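PDB 6JEB: beta-N-acetylhexosaminidase from Akkermansia muciniphila, which hydrolyses terminal, non-reducing N-acetylglucosamine and N-acetylgalactosamine residues from N-glycans, chitobiose and related beta-linked glycosides. Local coordinates for residues 195-198 with 199-203; 272-276 with 277-281; 284-287 with 288-292. All blocks are in the same frame, centred on the assembly; numbering follows the deposited sequence. Where two conformers were deposited one is given.

Contact 1 (195-198 with 199-203); sequences QALH and AAYPE
Leu197 O is the polar atom on which the end of this short helix turns, because two successive backbone amides reach it. Tyr201 N makes the shorter bond, 2.7 Å to Leu197 O, and comes almost straight on to the carbonyl; Ala200 N adds a weak, strongly bent bond to Leu197 O at 3.2 Å. Two residues earlier, Ala199 N binds Gln195 O at 2.9 Å in the ordinary helical way. The helix 195-200 stops here: Tyr201 is the first residue to leave helical angles, and Pro202, which has no N-H to offer His198 O, brings its ring there instead, with Pro202 CD 3.3 Å from His198 O. In the family 20 catalytic barrel this helix comes shortly after strand 183-187 and the charge-relay residue His193, and the side chain of Ala196 lies about 7 Å from that of Asp130, another member of that relay. Two side-chain pairs mark the exit. The side chains of His198 and Pro202 cross at about a right angle, with His198 CD2 3.7 Å from Pro202 CB; CG of His198 stands anti to the backbone N (chi1 -167°), which carries the ring along the helix toward the proline. His198 NE2 accepts a hydrogen bond from Lys209 N, and Phe205 stacks on the same ring. On another side of the turn, Leu197 CD1 meets the Tyr201 ring at its edge, 4.1 Å from CD2, while Tyr201 OH is hydrogen-bonded to Lys143 N at the start of helix 143-148.

Contact 2 (272-276 with 277-281); sequences EARTR and AAMKD
A Schellman motif ends helix 268-277, which carries Cys270 of the zinc site, and it shows how a residue in left-handed conformation can close a helix and redirect the chain. Ala278 takes positive phi (56°), and two amides then turn back into the last turn: Met279 N binds Arg274 O at 2.9 Å, nearly straight at the hydrogen, and Ala278 N reaches Thr275 O at 3.3 Å from above the carbonyl plane. Before them, Ala277 N keeps a regular helical bond to Ala273 O. The turn brings Met279 against Arg274, the apolar contact usual beside such a motif. The two side chains cross at about a right angle, with Arg274 CG 3.9 Å from Met279 SD and Arg274 CB 4.0 Å from Met279 CB. Beyond CG the methionine runs extended (chi2 173°), SD still against the arginine and the CE methyl going on to helix 282-299; Arg274 CD passes 3.9 Å from Asp281 O, and the bend at chi3 then turns NE to a water. This water lies in the plane of the guanidinium, 2.9 Å from Arg274 NE, and donates to Met279 O at 3.2 Å. Lys280 NZ curls back to Ala278 O, and Asp281 at the N-cap holds Glu284 N through OD1, starting the next helix. The other guanidinium nitrogens bind Trp264 O, Glu265 O and Gln285 OE1, and NE also forms a salt bridge with Glu282. With this many acceptors around it, the buried charge of Arg274 is probably well compensated, and its rotation fixed, close to the zinc-binding cysteines.

Contact 3 (284-287 with 288-292); sequences EQMK and AFFAK
Four consecutive i to i+4 bonds make this a regular stretch of helix 282-299, from Ala288 N to Glu284 O through Ala291 N to Lys287 O; the straightest, Phe290 N to Met286 O, measures 3.0 Å. The same pair of residues carries the side-chain contact. Met286 and Phe290 lie side by side and point the same way, and the sulfur makes a Met-aromatic contact: SD sits 4.3 Å from the centroid of the Phe290 ring, oblique to it at 30° from the normal. Its nearest ring atom is CZ, 3.9 Å from Met286 SD, while Met286 CG rests 3.8 Å from Phe290 CE2. The bend at chi2 (73°) in the methionine brings SD round to the ring; Phe290, with CG beside its own backbone N (chi1 -75°), leans back along the helix to meet it. Phe290 CG also lies 3.7 Å from Met286 O, which thus has its own bonded amide and the ring close by. An alanine in place of Phe290 would keep the backbone bond but would probably strip Met286 SD of this ring, leaving the thioether freer to turn and Phe306 without the ring it meets. Elsewhere on the helix, Phe289 and Lys292 reach Trp233, the lysine as a cation-pi partner. Gln285, the arginine's partner from contact 2, lies beside Cys270 of the zinc site. The side chains of Met286 and Phe290 exchange no polar bond, so their hold on each other rests on dispersion and probably on the polarisable sulfur near the ring, whereas the glutamine next to them in sequence is pinned by hydrogen bonds.

Overall arrangement
The three local contacts follow one another along the catalytic domain. Contacts 2 and 3 touch, with centres 12 Å apart: Met279 CE packs 3.5 Å from Ala288 CB, so the turn after one helix rests on the early turns of the next. Contact 1 stands apart, its nearest atoms about 9 Å from contact 3 and about 14 Å from contact 2. The zinc ion is a shared landmark, about 5 Å from the side chain of Gln285, 7 Å from that of Arg274 and 11 Å from that of His198. None lines the acetamide pocket, which includes Asp257 and the active-site Glu258: the ligand is about 11 Å from the Phe290 side chain and 14 Å from that of Gln195.

Contact 1 (195-198 with 199-203)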
ATOM      1  N   GLN A 195      16.077  13.464  -1.686  1.00 11.91           N
ATOM      2  CA  GLN A 195      16.407  14.882  -1.833  1.00 12.29           C
ATOM      3  C   GLN A 195      15.972  15.691  -0.615  1.00 12.44           C
ATOM      4  O   GLN A 195      16.660  16.641  -0.225  1.00 13.76           O
ATOM      5  CB  GLN A 195      15.839  15.475  -3.119  1.00 13.44           C
ATOM      6  CG  GLN A 195      16.335  16.906  -3.352  1.00 14.37           C
ATOM      7  CD  GLN A 195      16.086  17.393  -4.758  1.00 15.06           C
ATOM      8  OE1 GLN A 195      16.082  16.599  -5.704  1.00 15.34           O
ATOM      9  NE2 GLN A 195      15.870  18.702  -4.909  1.00 15.17           N
ATOM     10  N   ALA A 196      14.842  15.334   0.006  1.00 11.76           N
ATOM     11  CA  ALA A 196      14.397  16.084   1.177  1.00 11.39           C
ATOM     12  C   ALA A 196      15.368  15.898   2.339  1.00 12.09           C
ATOM     13  O   ALA A 196      15.733  16.870   3.020  1.00 12.56           O
ATOM     14  CB  ALA A 196      12.968  15.691   1.563  1.00 12.26           C
ATOM     15  N   LEU A 197      15.827  14.662   2.554  1.00 11.76           N
ATOM     16  CA  LEU A 197      16.830  14.411   3.581  1.00 11.82           C
ATOM     17  C   LEU A 197      18.126  15.164   3.284  1.00 11.76           C
ATOM     18  O   LEU A 197      18.770  15.690   4.203  1.00 13.31           O
ATOM     19  CB  LEU A 197      17.082  12.904   3.709  1.00 11.60           C
ATOM     20  CG  LEU A 197      18.064  12.459   4.800  1.00 10.87           C
ATOM     21  CD1 LEU A 197      17.595  12.893   6.186  1.00 11.86           C
ATOM     22  CD2 LEU A 197      18.291  10.943   4.740  1.00 13.80           C
ATOM     23  N   HIS A 198      18.519  15.242   2.006  1.00 12.09           N
ATOM     24  CA  HIS A 198      19.729  15.980   1.641  1.00 13.34           C
ATOM     25  C   HIS A 198      19.572  17.468   1.925  1.00 12.94           C
ATOM     26  O   HIS A 198      20.516  18.120   2.386  1.00 14.60           O
ATOM     27  CB  HIS A 198      20.084  15.722   0.170  1.00 13.76           C
ATOM     28  CG  HIS A 198      21.462  16.172  -0.218  1.00 15.06           C
ATOM     29  ND1 HIS A 198      22.310  15.391  -0.974  1.00 15.68           N
ATOM     30  CD2 HIS A 198      22.136  17.322   0.035  1.00 16.07           C
ATOM     31  CE1 HIS A 198      23.450  16.034  -1.162  1.00 15.69           C
ATOM     32  NE2 HIS A 198      23.372  17.207  -0.557  1.00 16.49           N
ATOM     33  N   ALA A 199      18.394  18.028   1.644  1.00 13.20           N
ATOM     34  CA  ALA A 199      18.162  19.438   1.947  1.00 13.63           C
ATOM     35  C   ALA A 199      18.380  19.728   3.429  1.00 13.72           C
ATOM     36  O   ALA A 199      18.950  20.769   3.790  1.00 14.35           O
ATOM     37  CB  ALA A 199      16.749  19.837   1.519  1.00 12.84           C
ATOM     38  N   ALA A 200      17.965  18.799   4.300  1.00 12.14           N
ATOM     39  CA  ALA A 200      18.103  18.993   5.741  1.00 11.95           C
ATOM     40  C   ALA A 200      19.500  18.639   6.239  1.00 12.89           C
ATOM     41  O   ALA A 200      20.082  19.379   7.042  1.00 14.14           O
ATOM     42  CB  ALA A 200      17.062  18.153   6.479  1.00 12.97           C
ATOM     43  N   TYR A 201      20.036  17.501   5.792  1.00 12.61           N
ATOM     44  CA  TYR A 201      21.273  16.928   6.326  1.00 12.12           C
ATOM     45  C   TYR A 201      22.191  16.544   5.170  1.00 12.94           C
ATOM     46  O   TYR A 201      22.410  15.356   4.892  1.00 14.04           O
ATOM     47  CB  TYR A 201      20.976  15.731   7.238  1.00 11.53           C
ATOM     48  CG  TYR A 201      20.271  16.151   8.508  1.00 11.48           C
ATOM     49  CD1 TYR A 201      20.964  16.818   9.512  1.00 13.48           C
ATOM     50  CD2 TYR A 201      18.907  15.920   8.693  1.00 11.94           C
ATOM     51  CE1 TYR A 201      20.333  17.242  10.666  1.00 14.07           C
ATOM     52  CE2 TYR A 201      18.264  16.340   9.851  1.00 12.94           C
ATOM     53  CZ  TYR A 201      18.989  16.995  10.837  1.00 12.88           C
ATOM     54  OH  TYR A 201      18.361  17.426  11.981  1.00 13.00           O
ATOM     55  N   PRO A 202      22.752  17.537   4.475  1.00 14.05           N
ATOM     56  CA  PRO A 202      23.654  17.223   3.355  1.00 14.33           C
ATOM     57  C   PRO A 202      24.844  16.391   3.781  1.00 14.42           C
ATOM     58  O   PRO A 202      25.393  15.634   2.965  1.00 15.12           O
ATOM     59  CB  PRO A 202      24.079  18.610   2.853  1.00 15.97           C
ATOM     60  CG  PRO A 202      23.886  19.516   4.046  1.00 16.70           C
ATOM     61  CD  PRO A 202      22.655  18.987   4.722  1.00 14.77           C
ATOM     62  N   GLU A 203      25.242  16.492   5.053  1.00 15.41           N
ATOM     63  CA  GLU A 203      26.373  15.731   5.567  1.00 14.44           C
ATOM     64  C   GLU A 203      26.148  14.221   5.535  1.00 14.37           C
ATOM     65  O   GLU A 203      27.110  13.473   5.741  1.00 16.59           O
ATOM     66  CB  GLU A 203      26.710  16.183   6.994  1.00 16.13           C
ATOM     67  CG  GLU A 203      25.583  15.977   8.020  1.00 18.27           C
ATOM     68  CD  GLU A 203      24.763  17.232   8.279  1.00 21.35           C
ATOM     69  OE1 GLU A 203      24.473  17.967   7.312  1.00 22.16           O
ATOM     70  OE2 GLU A 203      24.412  17.495   9.456  1.00 23.54           O
TER

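Contact 2 (272-276 with 277-281)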
ATOM      1  N   GLU A 272      37.182   3.811  -1.547  1.00 19.56           N
ATOM      2  CA  GLU A 272      38.127   3.091  -0.699  1.00 21.04           C
ATOM      3  C   GLU A 272      37.434   2.063   0.181  1.00 21.25           C
ATOM      4  O   GLU A 272      38.028   1.027   0.501  1.00 22.22           O
ATOM      5  CB  GLU A 272      38.939   4.061   0.158  1.00 21.58           C
ATOM      6  CG  GLU A 272      40.127   4.636  -0.552  1.00 23.71           C
ATOM      7  CD  GLU A 272      41.096   3.566  -1.046  1.00 26.08           C
ATOM      8  OE1 GLU A 272      41.581   2.743  -0.238  1.00 27.42           O
ATOM      9  OE2 GLU A 272      41.364   3.539  -2.257  1.00 29.26           O
ATOM     10  N   ALA A 273      36.192   2.323   0.593  1.00 19.08           N
ATOM     11  CA  ALA A 273      35.461   1.311   1.343  1.00 20.01           C
ATOM     12  C   ALA A 273      35.248   0.062   0.502  1.00 20.17           C
ATOM     13  O   ALA A 273      35.370  -1.061   1.007  1.00 22.44           O
ATOM     14  CB  ALA A 273      34.127   1.865   1.824  1.00 21.29           C
ATOM     15  N   ARG A 274      34.946   0.235  -0.790  1.00 19.77           N
ATOM     16  CA  ARG A 274      34.817  -0.925  -1.669  1.00 22.84           C
ATOM     17  C   ARG A 274      36.142  -1.660  -1.806  1.00 26.07           C
ATOM     18  O   ARG A 274      36.172  -2.896  -1.819  1.00 28.77           O
ATOM     19  CB  ARG A 274      34.291  -0.515  -3.043  1.00 21.52           C
ATOM     20  CG  ARG A 274      32.818  -0.147  -3.045  1.00 19.28           C
ATOM     21  CD  ARG A 274      32.272  -0.051  -4.470  1.00 22.16           C
ATOM     22  NE  ARG A 274      33.017   0.906  -5.289  1.00 22.66           N
ATOM     23  CZ  ARG A 274      32.750   2.208  -5.350  1.00 21.58           C
ATOM     24  NH1 ARG A 274      31.760   2.726  -4.626  1.00 20.90           N
ATOM     25  NH2 ARG A 274      33.480   3.001  -6.126  1.00 22.58           N
ATOM     26  N   THR A 275      37.249  -0.918  -1.913  1.00 25.93           N
ATOM     27  CA  THR A 275      38.557  -1.563  -1.981  1.00 28.60           C
ATOM     28  C   THR A 275      38.826  -2.378  -0.722  1.00 30.30           C
ATOM     29  O   THR A 275      39.286  -3.522  -0.804  1.00 32.12           O
ATOM     30  CB  THR A 275      39.642  -0.511  -2.217  1.00 30.20           C
ATOM     31  OG1 THR A 275      39.406   0.151  -3.471  1.00 31.82           O
ATOM     32  CG2 THR A 275      41.024  -1.146  -2.231  1.00 30.94           C
ATOM     33  N   ARG A 276      38.508  -1.822   0.453  1.00 29.26           N
ATOM     34  CA  ARG A 276      38.725  -2.540   1.709  1.00 30.54           C
ATOM     35  C   ARG A 276      37.861  -3.792   1.802  1.00 31.98           C
ATOM     36  O   ARG A 276      38.305  -4.823   2.323  1.00 34.62           O
ATOM     37  CB  ARG A 276      38.427  -1.633   2.903  1.00 30.71           C
ATOM     38  CG  ARG A 276      39.397  -0.491   3.097  1.00 27.92           C
ATOM     39  CD  ARG A 276      39.217   0.155   4.474  1.00 27.75           C
ATOM     40  NE  ARG A 276      37.936   0.842   4.652  1.00 27.48           N
ATOM     41  CZ  ARG A 276      37.709   2.093   4.262  1.00 23.59           C
ATOM     42  NH1 ARG A 276      38.668   2.778   3.649  1.00 20.50           N
ATOM     43  NH2 ARG A 276      36.520   2.655   4.473  1.00 23.65           N
ATOM     44  N   ALA A 277      36.616  -3.715   1.334  1.00 30.93           N
ATOM     45  CA  ALA A 277      35.685  -4.835   1.408  1.00 31.47           C
ATOM     46  C   ALA A 277      35.808  -5.801   0.234  1.00 33.43           C
ATOM     47  O   ALA A 277      35.071  -6.794   0.192  1.00 34.83           O
ATOM     48  CB  ALA A 277      34.242  -4.322   1.511  1.00 30.79           C
ATOM     49  N   ALA A 278      36.717  -5.540  -0.708  1.00 33.47           N
ATOM     50  CA  ALA A 278      36.851  -6.340  -1.926  1.00 32.97           C
ATOM     51  C   ALA A 278      35.539  -6.411  -2.709  1.00 33.31           C
ATOM     52  O   ALA A 278      35.171  -7.454  -3.256  1.00 36.14           O
ATOM     53  CB  ALA A 278      37.431  -7.731  -1.648  1.00 34.74           C
ATOM     54  N   MET A 279      34.823  -5.290  -2.765  1.00 31.57           N
ATOM     55  CA  MET A 279      33.594  -5.197  -3.539  1.00 30.35           C
ATOM     56  C   MET A 279      33.925  -4.823  -4.974  1.00 33.41           C
ATOM     57  O   MET A 279      34.650  -3.854  -5.221  1.00 33.80           O
ATOM     58  CB  MET A 279      32.663  -4.139  -2.958  1.00 26.91           C
ATOM     59  CG  MET A 279      32.104  -4.483  -1.607  1.00 28.65           C
ATOM     60  SD  MET A 279      31.199  -3.076  -0.954  1.00 27.93           S
ATOM     61  CE  MET A 279      30.663  -3.735   0.618  1.00 28.77           C
ATOM     62  N   LYS A 280      33.364  -5.575  -5.915  1.00 35.08           N
ATOM     63  CA  LYS A 280      33.679  -5.398  -7.322  1.00 38.89           C
ATOM     64  C   LYS A 280      32.840  -4.323  -7.991  1.00 34.09           C
ATOM     65  O   LYS A 280      33.262  -3.780  -9.016  1.00 35.22           O
ATOM     66  CB  LYS A 280      33.514  -6.726  -8.075  1.00 47.28           C
ATOM     67  CG  LYS A 280      34.602  -7.768  -7.794  1.00 57.43           C
ATOM     68  CD  LYS A 280      34.495  -8.375  -6.395  1.00 64.73           C
ATOM     69  CE  LYS A 280      35.575  -9.412  -6.135  1.00 69.74           C
ATOM     70  NZ  LYS A 280      35.651  -9.774  -4.688  1.00 72.10           N
ATOM     71  N   ASP A 281      31.675  -3.993  -7.436  1.00 29.97           N
ATOM     72  CA  ASP A 281      30.793  -3.019  -8.058  1.00 28.30           C
ATOM     73  C   ASP A 281      29.855  -2.458  -6.998  1.00 26.20           C
ATOM     74  O   ASP A 281      29.911  -2.826  -5.822  1.00 25.74           O
ATOM     75  CB  ASP A 281      30.022  -3.623  -9.241  1.00 28.49           C
ATOM     76  CG  ASP A 281      29.177  -4.831  -8.850  1.00 29.96           C
ATOM     77  OD1 ASP A 281      28.494  -4.793  -7.805  1.00 28.49           O
ATOM     78  OD2 ASP A 281      29.166  -5.820  -9.612  1.00 32.64           O
TER
HETATM   79  O   HOH W   1      34.688  -1.020  -6.745  1.00 45.04           O

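Contact 3 (284-287 with 288-292)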
ATOM      1  N   GLU A 284      27.195  -4.924  -5.228  1.00 20.82           N
ATOM      2  CA  GLU A 284      27.715  -5.509  -3.994  0.50 23.23           C
ATOM      3  C   GLU A 284      27.634  -4.509  -2.851  1.00 21.40           C
ATOM      4  O   GLU A 284      27.316  -4.868  -1.713  1.00 21.05           O
ATOM      5  CB  GLU A 284      29.168  -5.942  -4.183  0.50 26.89           C
ATOM      6  CG  GLU A 284      29.362  -7.313  -4.779  0.50 32.00           C
ATOM      7  CD  GLU A 284      30.797  -7.779  -4.643  0.50 37.04           C
ATOM      8  OE1 GLU A 284      31.187  -8.204  -3.532  0.50 38.90           O
ATOM      9  OE2 GLU A 284      31.539  -7.694  -5.641  0.50 39.00           O
ATOM     10  N   GLN A 285      27.919  -3.238  -3.139  1.00 20.02           N
ATOM     11  CA  GLN A 285      27.798  -2.218  -2.107  1.00 17.44           C
ATOM     12  C   GLN A 285      26.349  -2.072  -1.655  1.00 17.35           C
ATOM     13  O   GLN A 285      26.075  -1.932  -0.457  1.00 18.77           O
ATOM     14  CB  GLN A 285      28.333  -0.889  -2.628  1.00 18.69           C
ATOM     15  CG  GLN A 285      28.441   0.156  -1.531  1.00 18.87           C
ATOM     16  CD  GLN A 285      29.007   1.474  -2.015  1.00 21.49           C
ATOM     17  OE1 GLN A 285      29.677   1.539  -3.046  1.00 24.00           O
ATOM     18  NE2 GLN A 285      28.740   2.535  -1.267  1.00 21.73           N
ATOM     19  N   MET A 286      25.407  -2.111  -2.605  1.00 17.12           N
ATOM     20  CA  MET A 286      23.990  -2.027  -2.264  1.00 17.42           C
ATOM     21  C   MET A 286      23.567  -3.204  -1.395  1.00 17.59           C
ATOM     22  O   MET A 286      22.833  -3.030  -0.415  1.00 17.12           O
ATOM     23  CB  MET A 286      23.150  -1.975  -3.544  1.00 16.52           C
ATOM     24  CG  MET A 286      21.649  -1.720  -3.328  1.00 17.01           C
ATOM     25  SD  MET A 286      21.253  -0.022  -2.844  1.00 18.26           S
ATOM     26  CE  MET A 286      21.751   0.900  -4.296  1.00 18.99           C
ATOM     27  N   LYS A 287      24.014  -4.413  -1.740  1.00 18.40           N
ATOM     28  CA  LYS A 287      23.704  -5.581  -0.918  1.00 19.46           C
ATOM     29  C   LYS A 287      24.204  -5.396   0.511  1.00 19.28           C
ATOM     30  O   LYS A 287      23.482  -5.676   1.476  1.00 19.36           O
ATOM     31  CB  LYS A 287      24.308  -6.838  -1.550  1.00 20.47           C
ATOM     32  CG  LYS A 287      24.030  -8.115  -0.785  1.00 22.36           C
ATOM     33  CD  LYS A 287      24.704  -9.305  -1.456  1.00 24.40           C
ATOM     34  CE  LYS A 287      24.355 -10.603  -0.744  1.00 28.03           C
ATOM     35  NZ  LYS A 287      22.894 -10.920  -0.844  1.00 30.85           N
ATOM     36  N   ALA A 288      25.437  -4.912   0.666  1.00 19.30           N
ATOM     37  CA  ALA A 288      25.998  -4.707   2.000  1.00 19.81           C
ATOM     38  C   ALA A 288      25.255  -3.609   2.750  1.00 18.65           C
ATOM     39  O   ALA A 288      25.063  -3.701   3.969  1.00 18.83           O
ATOM     40  CB  ALA A 288      27.479  -4.360   1.893  1.00 20.47           C
ATOM     41  N   PHE A 289      24.836  -2.559   2.036  1.00 17.82           N
ATOM     42  CA  PHE A 289      24.074  -1.485   2.661  1.00 17.34           C
ATOM     43  C   PHE A 289      22.762  -2.011   3.232  1.00 16.27           C
ATOM     44  O   PHE A 289      22.407  -1.723   4.382  1.00 16.91           O
ATOM     45  CB  PHE A 289      23.816  -0.374   1.635  1.00 17.15           C
ATOM     46  CG  PHE A 289      22.892   0.702   2.133  1.00 16.25           C
ATOM     47  CD1 PHE A 289      23.341   1.650   3.039  1.00 17.59           C
ATOM     48  CD2 PHE A 289      21.568   0.760   1.711  1.00 16.53           C
ATOM     49  CE1 PHE A 289      22.482   2.639   3.517  1.00 17.95           C
ATOM     50  CE2 PHE A 289      20.707   1.746   2.185  1.00 16.93           C
ATOM     51  CZ  PHE A 289      21.168   2.689   3.086  1.00 16.89           C
ATOM     52  N   PHE A 290      22.027  -2.793   2.440  1.00 16.81           N
ATOM     53  CA  PHE A 290      20.773  -3.355   2.927  1.00 16.27           C
ATOM     54  C   PHE A 290      21.006  -4.342   4.067  1.00 18.43           C
ATOM     55  O   PHE A 290      20.202  -4.406   5.006  1.00 19.04           O
ATOM     56  CB  PHE A 290      20.011  -4.016   1.782  1.00 18.26           C
ATOM     57  CG  PHE A 290      19.356  -3.044   0.844  1.00 17.69           C
ATOM     58  CD1 PHE A 290      18.927  -1.803   1.289  1.00 19.95           C
ATOM     59  CD2 PHE A 290      19.147  -3.387  -0.484  1.00 19.24           C
ATOM     60  CE1 PHE A 290      18.301  -0.912   0.420  1.00 21.57           C
ATOM     61  CE2 PHE A 290      18.519  -2.503  -1.357  1.00 20.90           C
ATOM     62  CZ  PHE A 290      18.103  -1.263  -0.905  1.00 20.07           C
ATOM     63  N   ALA A 291      22.088  -5.125   4.001  1.00 18.93           N
ATOM     64  CA  ALA A 291      22.369  -6.080   5.071  1.00 18.77           C
ATOM     65  C   ALA A 291      22.676  -5.364   6.380  1.00 19.65           C
ATOM     66  O   ALA A 291      22.230  -5.791   7.452  1.00 19.26           O
ATOM     67  CB  ALA A 291      23.523  -7.007   4.677  1.00 19.85           C
ATOM     68  N   LYS A 292      23.436  -4.271   6.314  1.00 18.55           N
ATOM     69  CA  LYS A 292      23.725  -3.506   7.519  1.00 19.94           C
ATOM     70  C   LYS A 292      22.457  -2.869   8.073  1.00 18.69           C
ATOM     71  O   LYS A 292      22.244  -2.848   9.291  1.00 20.26           O
ATOM     72  CB  LYS A 292      24.789  -2.451   7.213  1.00 20.90           C
ATOM     73  CG  LYS A 292      25.318  -1.705   8.423  1.00 22.39           C
ATOM     74  CD  LYS A 292      26.599  -0.982   8.057  1.00 24.58           C
ATOM     75  CE  LYS A 292      27.146  -0.173   9.211  1.00 26.78           C
ATOM     76  NZ  LYS A 292      28.505   0.358   8.889  1.00 30.56           N
TER